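Local coordinates for protein multisubunit Na+/H+ antiporter, A subunit (Anoxybacillus flavithermus, PDB 6Z16) that forms a large membrane subunit of a multisubunit sodium/proton antiporter and probably helps exchange sodium ions for protons across the cell membrane, at residues Pro29-Ile33 against Ile85-Met89; Arg672-Ile676 against Leu714-Leu720; Ser314-Ser318 against Phe462-Tyr466. One frame throughout, in Å; residues are numbered along the deposited sequence.

Three separate contacts sample two distant parts of one long membrane subunit. Interactions 1 and 3 lie in the same half, with centres about 45 Å apart: the first sets the start of the modelled chain against a beta hairpin, the third joins two transmembrane helices in the buried interior. Interaction 2 lies on the opposite side of the chain's centre from both, its centre about 80 Å from that of interaction 1 and 83 Å from that of interaction 3. It is also the one that grips a phosphatidylethanolamine directly. In interaction 1 the side chain of Met89 is about 8 Å from a bound phosphatidylethanolamine. None of the three touches another.

Interaction 1 (Pro29-Ile33 against Ile85-Met89); sequences PTLHI and IRATM
Leu31 and His32 reach from the start of the modelled chain onto strand 85-90, meeting Ile85, Ala87 and Met89, whose CB atoms all point toward them. The apolar part rests on the two branches of Leu31: CD1 lies 3.7 Å from Ala87 CB, while CD2 comes to 3.9 Å from Ile85 CG2, the two side chains crossing at a slant. With chi1 at 65°, CG of Leu31 sits between its own backbone N and carbonyl carbon, and both methyls are turned to the strand. Tyr71 and Tyr75 also touch this leucine.

The ring contacts belong to His32. Its NE2 is 3.5 Å from Ala87 CB, and its CE1 stands 3.5 Å from the backbone O of Thr88. Met89 comes in with CG anti to its backbone N (chi1 -178°) and then bends at its last torsion, which brings CE to 3.5 Å from ND1 of His32. Its SD hangs above the ring at a longer range, 5.3 Å from the centroid, a loose sulfur-aromatic approach. Pro29 CB lies over the opposite face of the imidazole, so a proline and a methionine flank it.

Strand 85-90 is itself held by backbone hydrogen bonds to strand 97-103, pairing Ile85 with Val103, Ala87 with Ala101 and Met89 with Phe99, and the contact thus lays the first modelled residues against one surface of an antiparallel beta hairpin. Fit of shape rather than polar bonding joins the two segments: the imidazole nitrogens meet methyl groups of the strand, and the Thr88 carbonyl O lies nearest a ring carbon.

Interaction 2 (Arg672-Ile676 against Leu714-Leu720); sequences RLTAI and LLCFYHL. With PTY (phosphatidylethanolamine), chain Q.
The Phe717 ring carries Leu673 over one face, with CG 3.8 Å from the ring centroid in a CH-pi contact, while Arg672 CB and Ile676 CD1 approach the phenylalanine obliquely. Tyr718 in turn lays a face on its neighbour, Phe717 CD2 sitting over the middle of the tyrosine ring. At the edge of the His719 imidazole lie the carbonyl O of Leu715 and the lipid head group. These rings belong to a helical hairpin, in which the start of helix 672-692 packs antiparallel against the end of helix 696-717 within the MBH subunit D-like region.

With its CG anti to the backbone N (chi1 179°), Phe717 sends its ring across to the partner helix, meeting Leu673 at about a right angle. Deeper in the hairpin, Leu714 CD2 is 3.9 Å from both Leu673 CD2 and Ile676 CG2. At the other end the chain turns back in a type I beta turn from Phe717 to Leu720, closed by a bond from Leu720 N to Phe717 O, and Leu720 CD1 comes up to the Arg672 guanidinium from the opposite direction.

The outer side holds phosphatidylethanolamine, whose acyl carbons run along Leu714 and Tyr718. A neighbouring antiporter subunit adds its Phe78 to the Tyr718 ring. His719 ties helix end to phosphate, an arrangement likely to favour a protonated imidazole: ND1 donates to Leu715 O at 3.2 Å, nearly straight at 171° and in the carbonyl plane, while NE2 donates to lipid O11 at 3.2 Å and, weakly, to O14 at 3.1 Å.

Interaction 3 (Ser314-Ser318 against Phe462-Tyr466); sequences SFLAS and FTFLY
Ser314, Ala317 and Ser318 pack against Phe462 and Tyr466 in a buried helix-to-helix contact, where the end of helix 296-316 and the residues just after it meet helix 451-472 in the membrane part of this complex I-like antiporter subunit. The two segments run the same way, Ser314 beside Phe462 and Ser318 beside Tyr466, and small side chains let the backbones approach closely, with CA atoms 5.0 Å apart at Ser318 and Tyr466.

Tyr466 has the largest share of the contact, narrowly ahead of Phe462 and Ser314. Its chi1 of 61° places CG between the backbone N and the carbonyl carbon, which folds the ring back over the preceding turn of its own helix: Thr463 O lies above the centre of one face. Ala317 CB covers the opposite face toward the rim, 3.9 Å from the centroid, in a CH-pi contact. Ser318 OG comes in at the ring edge, 3.4 Å from Tyr466 CB. A leucine in place of Tyr466 would probably leave Ala317 CB without its aromatic face, open a gap between the helices and deprive Ser333 OG of its weak hydrogen bond to the phenol.

One turn back, the backbone of the first helix bears directly on the second, Ser314 O standing 3.4 Å from Phe462 CB, and the CB atoms of Ser314 and Phe462 meet at 3.7 Å. The nearby hydroxyls of Ser314 and Thr463 are satisfied within their own helices, by Leu310 O and Ala459 O.

Helix 323-347 closes in on Tyr466 with Ser330 and Gln334, and on Ala317 with Tyr329. Helix 574-583 lies against the serine-bearing segment, Tyr577 meeting the Phe315 ring, while helix 552-567 touches Phe464 and Leu465.

Interaction 1 (Pro29-Ile33 against Ile85-Met89)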
loop_
_atom_site.group_PDB
_atom_site.type_symbol
_atom_site.label_atom_id
_atom_site.label_comp_id
_atom_site.label_asym_id
_atom_site.label_seq_id
_atom_site.Cartn_x
_atom_site.Cartn_y
_atom_site.Cartn_z
ATOM N N PRO A 29 47.009 -76.434 44.060
ATOM C CA PRO A 29 47.527 -76.353 45.428
ATOM C C PRO A 29 46.840 -77.342 46.362
ATOM O O PRO A 29 47.386 -77.643 47.429
ATOM C CB PRO A 29 47.217 -74.911 45.832
ATOM C CG PRO A 29 47.116 -74.177 44.549
ATOM C CD PRO A 29 46.502 -75.135 43.590
ATOM N N THR A 30 45.617 -77.745 45.979
ATOM C CA THR A 30 44.799 -78.842 46.509
ATOM C C THR A 30 44.196 -78.499 47.878
ATOM O O THR A 30 43.266 -79.166 48.342
ATOM C CB THR A 30 45.625 -80.148 46.548
ATOM O OG1 THR A 30 46.356 -80.270 45.325
ATOM C CG2 THR A 30 44.744 -81.386 46.629
ATOM N N LEU A 31 44.628 -77.403 48.497
ATOM C CA LEU A 31 43.954 -76.926 49.694
ATOM C C LEU A 31 42.991 -75.789 49.395
ATOM O O LEU A 31 42.155 -75.460 50.246
ATOM C CB LEU A 31 44.976 -76.499 50.761
ATOM C CG LEU A 31 45.943 -75.324 50.609
ATOM C CD1 LEU A 31 45.368 -74.046 51.196
ATOM C CD2 LEU A 31 47.275 -75.646 51.259
ATOM N N HIS A 32 43.099 -75.183 48.210
ATOM C CA HIS A 32 42.100 -74.224 47.767
ATOM C C HIS A 32 40.768 -74.908 47.519
ATOM O O HIS A 32 39.712 -74.295 47.707
ATOM C CB HIS A 32 42.571 -73.524 46.495
ATOM C CG HIS A 32 43.798 -72.690 46.679
ATOM N ND1 HIS A 32 44.470 -72.115 45.623
ATOM C CD2 HIS A 32 44.477 -72.335 47.795
ATOM C CE1 HIS A 32 45.509 -71.442 46.080
ATOM N NE2 HIS A 32 45.537 -71.560 47.394
ATOM N N ILE A 33 40.799 -76.174 47.107
ATOM C CA ILE A 33 39.591 -76.961 46.902
ATOM C C ILE A 33 39.279 -77.739 48.172
ATOM O O ILE A 33 38.449 -78.652 48.166
ATOM C CB ILE A 33 39.721 -77.880 45.668
ATOM C CG1 ILE A 33 41.007 -78.715 45.696
ATOM C CG2 ILE A 33 39.663 -77.066 44.391
ATOM C CD1 ILE A 33 40.852 -80.131 46.231
ATOM N N ILE A 85 53.086 -74.944 55.535
ATOM C CA ILE A 85 52.438 -75.029 54.228
ATOM C C ILE A 85 51.769 -73.694 53.932
ATOM O O ILE A 85 50.851 -73.283 54.648
ATOM C CB ILE A 85 51.420 -76.175 54.180
ATOM C CG1 ILE A 85 52.105 -77.496 54.520
ATOM C CG2 ILE A 85 50.760 -76.243 52.824
ATOM C CD1 ILE A 85 53.255 -77.842 53.601
ATOM N N ARG A 86 52.217 -73.024 52.873
ATOM C CA ARG A 86 51.758 -71.683 52.539
ATOM C C ARG A 86 51.046 -71.687 51.195
ATOM O O ARG A 86 51.481 -72.353 50.253
ATOM C CB ARG A 86 52.929 -70.705 52.507
ATOM C CG ARG A 86 53.591 -70.508 53.853
ATOM C CD ARG A 86 54.765 -69.547 53.788
ATOM N NE ARG A 86 54.348 -68.190 53.458
ATOM C CZ ARG A 86 54.638 -67.580 52.314
ATOM N NH1 ARG A 86 55.352 -68.206 51.390
ATOM N NH2 ARG A 86 54.215 -66.343 52.093
ATOM N N ALA A 87 49.952 -70.933 51.108
ATOM C CA ALA A 87 49.176 -70.844 49.879
ATOM C C ALA A 87 48.549 -69.462 49.784
ATOM O O ALA A 87 48.332 -68.791 50.792
ATOM C CB ALA A 87 48.098 -71.926 49.818
ATOM N N THR A 88 48.243 -69.045 48.555
ATOM C CA THR A 88 47.797 -67.680 48.299
ATOM C C THR A 88 46.770 -67.677 47.175
ATOM O O THR A 88 46.999 -68.292 46.133
ATOM C CB THR A 88 48.992 -66.788 47.926
ATOM O OG1 THR A 88 49.967 -66.821 48.973
ATOM C CG2 THR A 88 48.561 -65.350 47.726
ATOM N N MET A 89 45.647 -66.993 47.386
ATOM C CA MET A 89 44.658 -66.751 46.332
ATOM C C MET A 89 44.247 -65.285 46.372
ATOM O O MET A 89 43.479 -64.888 47.263
ATOM C CB MET A 89 43.439 -67.646 46.500
ATOM C CG MET A 89 42.403 -67.469 45.412
ATOM S SD MET A 89 40.944 -68.507 45.607
ATOM C CE MET A 89 41.609 -70.110 45.174
#

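Interaction 2 (Arg672-Ile676 against Leu714-Leu720)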
loop_
_atom_site.group_PDB
_atom_site.type_symbol
_atom_site.label_atom_id
_atom_site.label_comp_id
_atom_site.label_asym_id
_atom_site.label_seq_id
_atom_site.Cartn_x
_atom_site.Cartn_y
_atom_site.Cartn_z
ATOM N N ARG A 672 -5.912 -10.632 56.367
ATOM C CA ARG A 672 -5.016 -11.253 55.402
ATOM C C ARG A 672 -5.056 -10.588 54.033
ATOM O O ARG A 672 -4.049 -10.632 53.315
ATOM C CB ARG A 672 -5.344 -12.741 55.288
ATOM C CG ARG A 672 -4.862 -13.531 56.487
ATOM C CD ARG A 672 -5.128 -15.009 56.366
ATOM N NE ARG A 672 -6.547 -15.309 56.509
ATOM C CZ ARG A 672 -7.136 -15.575 57.668
ATOM N NH1 ARG A 672 -6.425 -15.583 58.783
ATOM N NH2 ARG A 672 -8.433 -15.839 57.714
ATOM N N LEU A 673 -6.186 -9.968 53.662
ATOM C CA LEU A 673 -6.241 -9.166 52.441
ATOM C C LEU A 673 -5.275 -7.998 52.486
ATOM O O LEU A 673 -4.722 -7.614 51.452
ATOM C CB LEU A 673 -7.649 -8.628 52.209
ATOM C CG LEU A 673 -8.769 -9.543 51.743
ATOM C CD1 LEU A 673 -10.079 -8.796 51.786
ATOM C CD2 LEU A 673 -8.487 -10.009 50.341
ATOM N N THR A 674 -5.075 -7.417 53.668
ATOM C CA THR A 674 -4.130 -6.319 53.819
ATOM C C THR A 674 -2.705 -6.792 53.565
ATOM O O THR A 674 -1.923 -6.100 52.903
ATOM C CB THR A 674 -4.268 -5.721 55.215
ATOM O OG1 THR A 674 -5.642 -5.394 55.454
ATOM C CG2 THR A 674 -3.431 -4.462 55.344
ATOM N N ALA A 675 -2.376 -8.002 54.020
ATOM C CA ALA A 675 -1.062 -8.569 53.743
ATOM C C ALA A 675 -0.909 -8.956 52.280
ATOM O O ALA A 675 0.188 -8.836 51.727
ATOM C CB ALA A 675 -0.815 -9.778 54.640
ATOM N N ILE A 676 -1.997 -9.386 51.632
ATOM C CA ILE A 676 -1.945 -9.720 50.209
ATOM C C ILE A 676 -1.696 -8.472 49.369
ATOM O O ILE A 676 -0.815 -8.456 48.499
ATOM C CB ILE A 676 -3.233 -10.446 49.781
ATOM C CG1 ILE A 676 -3.289 -11.846 50.384
ATOM C CG2 ILE A 676 -3.338 -10.534 48.273
ATOM C CD1 ILE A 676 -4.619 -12.518 50.213
ATOM N N LEU A 714 -5.372 -14.059 45.773
ATOM C CA LEU A 714 -6.781 -13.745 45.991
ATOM C C LEU A 714 -7.676 -14.930 45.678
ATOM O O LEU A 714 -8.780 -15.028 46.223
ATOM C CB LEU A 714 -7.195 -12.553 45.144
ATOM C CG LEU A 714 -6.505 -11.247 45.496
ATOM C CD1 LEU A 714 -6.875 -10.238 44.460
ATOM C CD2 LEU A 714 -6.923 -10.790 46.868
ATOM N N LEU A 715 -7.246 -15.796 44.760
ATOM C CA LEU A 715 -7.858 -17.114 44.632
ATOM C C LEU A 715 -7.786 -17.881 45.942
ATOM O O LEU A 715 -8.784 -18.448 46.405
ATOM C CB LEU A 715 -7.159 -17.904 43.530
ATOM C CG LEU A 715 -7.498 -19.392 43.480
ATOM C CD1 LEU A 715 -8.916 -19.658 42.988
ATOM C CD2 LEU A 715 -6.447 -20.148 42.690
ATOM N N CYS A 716 -6.603 -17.902 46.558
ATOM C CA CYS A 716 -6.404 -18.690 47.768
ATOM C C CYS A 716 -7.119 -18.099 48.985
ATOM O O CYS A 716 -7.449 -18.847 49.911
ATOM C CB CYS A 716 -4.907 -18.829 48.034
ATOM S SG CYS A 716 -4.451 -19.963 49.345
ATOM N N PHE A 717 -7.385 -16.789 48.997
ATOM C CA PHE A 717 -8.031 -16.161 50.150
ATOM C C PHE A 717 -9.506 -16.534 50.243
ATOM O O PHE A 717 -9.955 -17.074 51.256
ATOM C CB PHE A 717 -7.884 -14.637 50.092
ATOM C CG PHE A 717 -8.559 -13.924 51.237
ATOM C CD1 PHE A 717 -7.960 -13.868 52.482
ATOM C CD2 PHE A 717 -9.806 -13.331 51.075
ATOM C CE1 PHE A 717 -8.584 -13.225 53.539
ATOM C CE2 PHE A 717 -10.439 -12.700 52.130
ATOM C CZ PHE A 717 -9.824 -12.644 53.361
ATOM N N TYR A 718 -10.283 -16.234 49.200
ATOM C CA TYR A 718 -11.742 -16.288 49.277
ATOM C C TYR A 718 -12.315 -17.694 49.372
ATOM O O TYR A 718 -13.541 -17.825 49.419
ATOM C CB TYR A 718 -12.367 -15.583 48.074
ATOM C CG TYR A 718 -12.277 -14.077 48.117
ATOM C CD1 TYR A 718 -13.151 -13.340 48.899
ATOM C CD2 TYR A 718 -11.333 -13.393 47.361
ATOM C CE1 TYR A 718 -13.081 -11.967 48.945
ATOM C CE2 TYR A 718 -11.257 -12.016 47.398
ATOM C CZ TYR A 718 -12.135 -11.309 48.193
ATOM O OH TYR A 718 -12.067 -9.937 48.237
ATOM N N HIS A 719 -11.492 -18.741 49.395
ATOM C CA HIS A 719 -11.966 -20.094 49.647
ATOM C C HIS A 719 -11.491 -20.632 50.990
ATOM O O HIS A 719 -11.445 -21.851 51.178
ATOM C CB HIS A 719 -11.536 -21.029 48.520
ATOM C CG HIS A 719 -12.187 -20.721 47.210
ATOM N ND1 HIS A 719 -11.645 -19.841 46.301
ATOM C CD2 HIS A 719 -13.345 -21.161 46.666
ATOM C CE1 HIS A 719 -12.436 -19.759 45.247
ATOM N NE2 HIS A 719 -13.475 -20.549 45.443
ATOM N N LEU A 720 -11.117 -19.749 51.912
ATOM C CA LEU A 720 -10.884 -20.163 53.287
ATOM C C LEU A 720 -12.192 -20.650 53.903
ATOM O O LEU A 720 -13.260 -20.107 53.594
ATOM C CB LEU A 720 -10.316 -19.011 54.115
ATOM C CG LEU A 720 -8.841 -18.683 53.915
ATOM C CD1 LEU A 720 -8.481 -17.388 54.594
ATOM C CD2 LEU A 720 -8.022 -19.803 54.482
HETATM C C1 PTY Q . -12.727 -17.675 40.607
HETATM C C2 PTY Q . -14.760 -22.369 40.578
HETATM C C3 PTY Q . -14.033 -21.558 41.670
HETATM O O4 PTY Q . -11.292 -17.490 40.603
HETATM C C5 PTY Q . -14.661 -17.964 42.168
HETATM C C6 PTY Q . -13.183 -17.710 42.041
HETATM O O7 PTY Q . -12.876 -16.412 42.647
HETATM C C8 PTY Q . -11.809 -16.346 43.460
HETATM O O10 PTY Q . -11.132 -17.292 43.751
HETATM C C11 PTY Q . -11.591 -14.953 43.969
HETATM C C12 PTY Q . -11.150 -13.945 42.915
HETATM C C13 PTY Q . -9.773 -14.226 42.347
HETATM C C14 PTY Q . -9.027 -12.973 41.915
HETATM C C15 PTY Q . -9.664 -12.228 40.761
HETATM C C16 PTY Q . -9.604 -10.721 40.901
HETATM C C17 PTY Q . -8.206 -10.129 40.991
HETATM C C18 PTY Q . -7.430 -10.164 39.691
HETATM C C19 PTY Q . -6.472 -9.000 39.516
HETATM C C20 PTY Q . -5.476 -8.849 40.647
HETATM C C21 PTY Q . -4.517 -7.688 40.470
HETATM C C22 PTY Q . -5.198 -6.335 40.470
HETATM C C30 PTY Q . -10.622 -17.868 39.514
HETATM C C31 PTY Q . -9.143 -17.696 39.700
HETATM O O30 PTY Q . -11.145 -18.300 38.524
HETATM C C32 PTY Q . -8.400 -17.243 38.452
HETATM C C33 PTY Q . -8.521 -15.752 38.211
HETATM C C34 PTY Q . -7.674 -15.238 37.065
HETATM C C35 PTY Q . -7.681 -13.727 36.956
HETATM C C36 PTY Q . -6.573 -13.158 36.093
HETATM C C37 PTY Q . -6.319 -11.689 36.371
HETATM C C38 PTY Q . -5.273 -11.046 35.487
HETATM C C39 PTY Q . -3.920 -11.723 35.529
HETATM C C40 PTY Q . -2.803 -10.860 34.970
HETATM C C41 PTY Q . -3.013 -10.425 33.535
HETATM C C42 PTY Q . -2.959 -11.576 32.556
HETATM C C43 PTY Q . -1.612 -12.252 32.506
HETATM C C44 PTY Q . -1.646 -13.582 31.801
HETATM P P1 PTY Q . -15.882 -20.214 43.090
HETATM O O11 PTY Q . -14.935 -21.465 42.801
HETATM O O12 PTY Q . -16.715 -19.998 41.844
HETATM O O13 PTY Q . -16.660 -20.403 44.336
HETATM O O14 PTY Q . -14.873 -18.948 43.206
HETATM N N1 PTY Q . -15.825 -21.559 39.978
#

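Interaction 3 (Ser314-Ser318 against Phe462-Tyr466)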
loop_
_atom_site.group_PDB
_atom_site.type_symbol
_atom_site.label_atom_id
_atom_site.label_comp_id
_atom_site.label_asym_id
_atom_site.label_seq_id
_atom_site.Cartn_x
_atom_site.Cartn_y
_atom_site.Cartn_z
ATOM N N SER A 314 32.197 -71.896 87.497
ATOM C CA SER A 314 32.263 -73.057 88.376
ATOM C C SER A 314 31.314 -72.918 89.552
ATOM O O SER A 314 30.739 -73.914 90.001
ATOM C CB SER A 314 33.692 -73.257 88.877
ATOM O OG SER A 314 34.562 -73.579 87.814
ATOM N N PHE A 315 31.126 -71.698 90.054
ATOM C CA PHE A 315 30.116 -71.489 91.081
ATOM C C PHE A 315 28.714 -71.653 90.514
ATOM O O PHE A 315 27.873 -72.328 91.113
ATOM C CB PHE A 315 30.272 -70.110 91.714
ATOM C CG PHE A 315 29.310 -69.859 92.835
ATOM C CD1 PHE A 315 29.513 -70.442 94.074
ATOM C CD2 PHE A 315 28.194 -69.057 92.649
ATOM C CE1 PHE A 315 28.629 -70.224 95.109
ATOM C CE2 PHE A 315 27.304 -68.841 93.679
ATOM C CZ PHE A 315 27.525 -69.426 94.911
ATOM N N LEU A 316 28.443 -71.052 89.353
ATOM C CA LEU A 316 27.072 -71.024 88.856
ATOM C C LEU A 316 26.590 -72.344 88.265
ATOM O O LEU A 316 25.375 -72.528 88.130
ATOM C CB LEU A 316 26.911 -69.923 87.814
ATOM C CG LEU A 316 26.867 -68.522 88.403
ATOM C CD1 LEU A 316 26.828 -67.518 87.293
ATOM C CD2 LEU A 316 25.635 -68.394 89.277
ATOM N N ALA A 317 27.493 -73.263 87.919
ATOM C CA ALA A 317 27.076 -74.480 87.227
ATOM C C ALA A 317 26.319 -75.468 88.105
ATOM O O ALA A 317 25.758 -76.425 87.569
ATOM C CB ALA A 317 28.288 -75.181 86.626
ATOM N N SER A 318 26.288 -75.280 89.421
ATOM C CA SER A 318 25.614 -76.217 90.309
ATOM C C SER A 318 24.191 -75.801 90.649
ATOM O O SER A 318 23.501 -76.537 91.357
ATOM C CB SER A 318 26.412 -76.384 91.602
ATOM O OG SER A 318 27.691 -76.924 91.343
ATOM N N PHE A 462 34.581 -76.590 93.168
ATOM C CA PHE A 462 33.277 -76.295 92.599
ATOM C C PHE A 462 33.027 -77.177 91.392
ATOM O O PHE A 462 31.932 -77.748 91.253
ATOM C CB PHE A 462 33.220 -74.819 92.215
ATOM C CG PHE A 462 33.360 -73.874 93.382
ATOM C CD1 PHE A 462 32.973 -74.245 94.660
ATOM C CD2 PHE A 462 33.938 -72.626 93.202
ATOM C CE1 PHE A 462 33.124 -73.378 95.725
ATOM C CE2 PHE A 462 34.092 -71.755 94.265
ATOM C CZ PHE A 462 33.687 -72.134 95.526
ATOM N N THR A 463 34.103 -77.416 90.615
ATOM C CA THR A 463 34.039 -78.241 89.415
ATOM C C THR A 463 33.517 -79.622 89.748
ATOM O O THR A 463 32.432 -80.009 89.269
ATOM C CB THR A 463 35.416 -78.329 88.762
ATOM O OG1 THR A 463 35.872 -77.013 88.432
ATOM C CG2 THR A 463 35.340 -79.146 87.500
ATOM N N PHE A 464 34.161 -80.259 90.746
ATOM C CA PHE A 464 33.859 -81.637 91.112
ATOM C C PHE A 464 32.409 -81.767 91.513
ATOM O O PHE A 464 31.721 -82.684 91.034
ATOM C CB PHE A 464 34.770 -82.098 92.247
ATOM C CG PHE A 464 34.569 -83.534 92.640
ATOM C CD1 PHE A 464 35.116 -84.556 91.885
ATOM C CD2 PHE A 464 33.821 -83.863 93.760
ATOM C CE1 PHE A 464 34.928 -85.878 92.247
ATOM C CE2 PHE A 464 33.626 -85.179 94.122
ATOM C CZ PHE A 464 34.180 -86.187 93.365
ATOM N N LEU A 465 31.897 -80.721 92.189
ATOM C CA LEU A 465 30.560 -80.750 92.765
ATOM C C LEU A 465 29.517 -80.982 91.693
ATOM O O LEU A 465 28.844 -82.025 91.711
ATOM C CB LEU A 465 30.276 -79.456 93.521
ATOM C CG LEU A 465 28.881 -79.412 94.138
ATOM C CD1 LEU A 465 28.694 -80.549 95.121
ATOM C CD2 LEU A 465 28.651 -78.080 94.818
ATOM N N TYR A 466 29.516 -80.135 90.646
ATOM C CA TYR A 466 28.426 -80.265 89.683
ATOM C C TYR A 466 28.593 -81.528 88.871
ATOM O O TYR A 466 27.602 -82.238 88.646
ATOM C CB TYR A 466 28.285 -79.035 88.774
ATOM C CG TYR A 466 29.451 -78.657 87.880
ATOM C CD1 TYR A 466 30.319 -77.644 88.240
ATOM C CD2 TYR A 466 29.666 -79.291 86.662
ATOM C CE1 TYR A 466 31.353 -77.269 87.413
ATOM C CE2 TYR A 466 30.724 -78.948 85.856
ATOM C CZ TYR A 466 31.563 -77.938 86.237
ATOM O OH TYR A 466 32.609 -77.584 85.423
#